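PDB 7JLY: RNA-binding protein from Porphyromonas gingivalis W83, which probably binds RNA through a single RNA recognition motif and also binds calcium. Local coordinates for residues Glu52-Asn55 with Asp56-Ala60; Ile61-Leu64 with Phe65-Phe69. All coordinates share one frame; numbering follows the deposited sequence. Where two conformers were deposited one is given.

How the contacts relate
Both contacts lie on helix 54-64, the second helix of an RNA recognition motif whose antiparallel sheet is backed on one side by two helices. Contact 1 (52-55 with 56-60) comes first along the chain and starts the helix just after strand 46-51; contact 2 (61-64 with 65-69) ends it and leads into the short edge strand 68-69. Their centres are about 14 Å apart and their segments adjoin in sequence. Buried residues of each, Ala-57 and Leu-64, turn inward, while charged residues line the outer side. Together they define the start and finish of the helix that links two strands of the sheet, with calcium near its first turn.

Contact 1. Residues Glu52-Asn55 with Asp56-Ala60; sequences EDEN and DARRA. With CA (calcium ion), chain C.
Glu-54 OE1 is gripped by both terminal nitrogens of Arg-58 one turn later: NH1 lies 2.8 Å from OE1, and the bond from NH2 to the same oxygen, though short, is weak by its angle. The carboxylate and guanidinium planes stand nearly perpendicular, 86° apart, so this salt bridge is forked on one oxygen rather than a flat, two-oxygen pairing. NH1 approaches OE1 from above the carboxylate plane. Arg-58 reaches back because its chain runs extended from CG to NE, with CG beside the backbone N (chi1 -65°).

The other oxygen, Glu-54 OE2, binds the calcium ion at 2.7 Å. Three waters also coordinate the metal, and one of them accepts a weak hydrogen bond from Arg-58 NH2.

At the helix start Asp-53 is the N-cap: in the conformer given, one of two, its OD2 accepts from Asp-56 N at 2.9 Å through the anti lone pair. Asp-53 O then takes Ala-57 N at 3.1 Å, opening the i to i+4 series that Arg-58 N to Glu-54 O and Arg-59 N to Asn-55 O continue. In that same conformer the carboxylates of Asp-53 and Asp-56 come close, OD2 to OD2 3.7 Å. On the flank, one water donates to Asn-55 OD1 and Asp-56 OD1 and accepts from Arg-59 NE, while a second joins Asn-55 OD1 to Arg-59 NH2; both waters sit in plane at the guanidinium edge. Ala-57 packs inward on Met-3, Ile-5 and Met-51 of the sheet.

Acidic groups thus collect at the N-terminal end of the helix, where its dipole would be expected to favour their negative charge. The carboxylate of Glu-54 is shared between metal and arginine, and Arg-58 probably limits how freely it can turn about the calcium.

Contact 2. Residues Ile61-Leu64 with Phe65-Phe69; sequences IEEL and FDQEF
With CG beside its backbone N (chi1 -71°) and an extended chain beyond, Gln-67 folds its amide back over the end of the helix, where NE2 donates to Glu-63 O at 2.8 Å. The acceptor lies in the amide plane, but NE2 stands above the carbonyl plane of Glu-63, 49° out of it. Gln-67 NE2 also lies 3.8 Å from Glu-63 CG. The carboxylate of Glu-63 has another partner: its OE2 is hydrogen-bonded to Tyr-26 OH.

Beside this grip, Gln-67 N donates to Leu-64 O at 3.0 Å, so backbone and side chain of one residue occupy two successive carbonyls of the last helical turn. Phe-65 N completes the set by binding Ile-61 O. Phe-65 CB rests 3.3 Å from Ile-61 O. Leu-64 is buried against Leu-22 and Leu-23 of helix 16-23, and Ile-61 touches Val-76.

Leu-64 to Gln-67 form a type II beta turn, with Asp-66 at positive phi (74°). The turn carries the chain out of the helix toward edge strand 68-69, the helix-to-strand passage that precedes the last long strand of an RNA recognition motif.

Contact 1. Residues Glu52-Asn55 with Asp56-Ala60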
# COMPACT_ATOMS: atom_id res chain seq x y z
N GLU A 52 11.06 -4.30 -3.41
CA GLU A 52 12.49 -4.56 -3.27
C GLU A 52 13.35 -3.47 -3.93
O GLU A 52 14.44 -3.16 -3.46
CB GLU A 52 12.85 -5.93 -3.83
CG GLU A 52 14.32 -6.34 -3.60
CD GLU A 52 14.74 -6.36 -2.12
OE1 GLU A 52 13.93 -6.80 -1.26
OE2 GLU A 52 15.88 -5.93 -1.80
N ASP A 53 12.83 -2.88 -5.01
CA ASP A 53 13.56 -1.90 -5.80
C ASP A 53 13.01 -0.49 -5.57
O ASP A 53 11.86 -0.22 -5.91
CB ASP A 53 13.49 -2.26 -7.29
CG ASP A 53 14.37 -1.37 -8.15
OD1 ASP A 53 15.58 -1.66 -8.26
OD2 ASP A 53 13.85 -0.39 -8.74
N GLU A 54 13.83 0.39 -5.00
CA GLU A 54 13.42 1.77 -4.74
C GLU A 54 12.92 2.49 -5.98
O GLU A 54 12.01 3.31 -5.90
CB GLU A 54 14.60 2.56 -4.17
CG GLU A 54 14.54 2.79 -2.70
CD GLU A 54 15.47 3.90 -2.24
OE1 GLU A 54 16.11 4.53 -3.12
OE2 GLU A 54 15.54 4.15 -1.02
N ASN A 55 13.53 2.18 -7.12
CA ASN A 55 13.17 2.89 -8.34
C ASN A 55 11.76 2.52 -8.80
O ASN A 55 10.97 3.39 -9.17
CB ASN A 55 14.19 2.60 -9.43
CG ASN A 55 13.98 3.45 -10.66
OD1 ASN A 55 13.13 3.15 -11.50
ND2 ASN A 55 14.76 4.53 -10.77
N ASP A 56 11.44 1.23 -8.75
CA ASP A 56 10.09 0.78 -9.07
C ASP A 56 9.04 1.35 -8.09
O ASP A 56 7.92 1.68 -8.50
CB ASP A 56 10.02 -0.75 -9.11
CG ASP A 56 10.72 -1.33 -10.34
OD1 ASP A 56 10.82 -0.63 -11.36
OD2 ASP A 56 11.18 -2.49 -10.27
N ALA A 57 9.40 1.46 -6.81
CA ALA A 57 8.51 2.01 -5.80
C ALA A 57 8.19 3.48 -6.10
O ALA A 57 7.03 3.89 -6.05
CB ALA A 57 9.13 1.87 -4.41
N ARG A 58 9.23 4.26 -6.39
CA ARG A 58 9.03 5.67 -6.75
C ARG A 58 8.17 5.79 -8.00
O ARG A 58 7.34 6.70 -8.10
CB ARG A 58 10.37 6.37 -6.95
CG ARG A 58 11.18 6.44 -5.66
CD ARG A 58 12.35 7.42 -5.74
NE ARG A 58 13.07 7.49 -4.46
CZ ARG A 58 14.15 6.77 -4.17
NH1 ARG A 58 14.65 5.92 -5.06
NH2 ARG A 58 14.74 6.89 -2.98
N ARG A 59 8.36 4.88 -8.94
CA ARG A 59 7.54 4.87 -10.16
C ARG A 59 6.08 4.58 -9.81
O ARG A 59 5.17 5.21 -10.34
CB ARG A 59 8.07 3.83 -11.15
CG ARG A 59 7.09 3.47 -12.24
CD ARG A 59 7.61 2.31 -13.07
NE ARG A 59 8.79 2.70 -13.84
CZ ARG A 59 8.72 3.28 -15.03
NH1 ARG A 59 7.53 3.53 -15.57
NH2 ARG A 59 9.83 3.61 -15.68
N ALA A 60 5.86 3.61 -8.91
CA ALA A 60 4.49 3.26 -8.54
C ALA A 60 3.80 4.45 -7.88
O ALA A 60 2.66 4.76 -8.18
CB ALA A 60 4.47 2.05 -7.61
CA CA C . 15.38 4.98 1.50
O HOH W 1 11.11 1.83 -12.26
O HOH W 2 12.42 2.96 -14.49
O HOH W 3 14.43 6.97 0.26
O HOH W 4 13.03 4.92 2.14
O HOH W 5 17.17 5.16 0.12

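Contact 2. Residues Ile61-Leu64 with Phe65-Phe69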
# COMPACT_ATOMS: atom_id res chain seq x y z
N ILE A 61 4.52 5.13 -6.98
CA ILE A 61 3.94 6.29 -6.31
C ILE A 61 3.58 7.39 -7.32
O ILE A 61 2.52 8.00 -7.23
CB ILE A 61 4.92 6.82 -5.23
CG1 ILE A 61 4.97 5.85 -4.05
CG2 ILE A 61 4.51 8.24 -4.78
CD1 ILE A 61 6.23 5.97 -3.22
N GLU A 62 4.45 7.60 -8.29
CA GLU A 62 4.25 8.67 -9.27
C GLU A 62 3.04 8.37 -10.17
O GLU A 62 2.26 9.27 -10.51
CB GLU A 62 5.51 8.84 -10.13
CG GLU A 62 5.38 9.85 -11.28
CD GLU A 62 5.43 11.29 -10.81
OE1 GLU A 62 5.75 11.53 -9.62
OE2 GLU A 62 5.13 12.19 -11.63
N GLU A 63 2.88 7.11 -10.54
CA GLU A 63 1.75 6.73 -11.37
C GLU A 63 0.45 6.75 -10.57
O GLU A 63 -0.58 7.27 -11.03
CB GLU A 63 1.96 5.34 -11.99
CG GLU A 63 0.70 4.80 -12.68
CD GLU A 63 0.99 3.72 -13.70
OE1 GLU A 63 2.11 3.72 -14.27
OE2 GLU A 63 0.10 2.88 -13.92
N LEU A 64 0.50 6.19 -9.37
CA LEU A 64 -0.73 5.98 -8.61
C LEU A 64 -1.25 7.24 -7.93
O LEU A 64 -2.42 7.28 -7.54
CB LEU A 64 -0.54 4.88 -7.58
CG LEU A 64 -0.38 3.46 -8.14
CD1 LEU A 64 -0.04 2.50 -7.03
CD2 LEU A 64 -1.66 3.01 -8.85
N PHE A 65 -0.38 8.25 -7.79
CA PHE A 65 -0.74 9.49 -7.11
C PHE A 65 -2.07 10.07 -7.58
O PHE A 65 -2.28 10.29 -8.78
CB PHE A 65 0.36 10.55 -7.28
CG PHE A 65 0.01 11.89 -6.67
CD1 PHE A 65 0.10 12.08 -5.30
CD2 PHE A 65 -0.41 12.94 -7.46
CE1 PHE A 65 -0.24 13.30 -4.73
CE2 PHE A 65 -0.74 14.16 -6.90
CZ PHE A 65 -0.66 14.34 -5.53
N ASP A 66 -2.98 10.27 -6.61
CA ASP A 66 -4.26 10.95 -6.82
C ASP A 66 -5.28 10.11 -7.59
O ASP A 66 -6.38 10.58 -7.87
CB ASP A 66 -4.04 12.27 -7.57
CG ASP A 66 -4.91 13.39 -7.05
OD1 ASP A 66 -4.91 13.62 -5.81
OD2 ASP A 66 -5.60 14.03 -7.88
N GLN A 67 -4.94 8.87 -7.93
CA GLN A 67 -5.91 8.00 -8.60
C GLN A 67 -6.92 7.44 -7.60
O GLN A 67 -6.61 7.25 -6.43
CB GLN A 67 -5.20 6.85 -9.32
CG GLN A 67 -4.42 7.27 -10.56
CD GLN A 67 -4.12 6.09 -11.46
OE1 GLN A 67 -5.01 5.29 -11.76
NE2 GLN A 67 -2.87 5.95 -11.86
N GLU A 68 -8.14 7.19 -8.06
CA GLU A 68 -9.11 6.50 -7.23
C GLU A 68 -8.92 5.00 -7.37
O GLU A 68 -8.59 4.51 -8.45
CB GLU A 68 -10.53 6.91 -7.62
CG GLU A 68 -10.85 8.33 -7.22
CD GLU A 68 -12.13 8.84 -7.83
OE1 GLU A 68 -12.75 8.12 -8.65
OE2 GLU A 68 -12.52 9.97 -7.49
N PHE A 69 -9.13 4.29 -6.27
CA PHE A 69 -9.00 2.85 -6.20
C PHE A 69 -10.19 2.35 -5.37
O PHE A 69 -10.38 2.79 -4.24
CB PHE A 69 -7.65 2.47 -5.57
CG PHE A 69 -7.41 0.99 -5.44
CD1 PHE A 69 -7.29 0.19 -6.57
CD2 PHE A 69 -7.26 0.41 -4.19
CE1 PHE A 69 -7.05 -1.17 -6.45
CE2 PHE A 69 -7.02 -0.96 -4.06
CZ PHE A 69 -6.92 -1.75 -5.19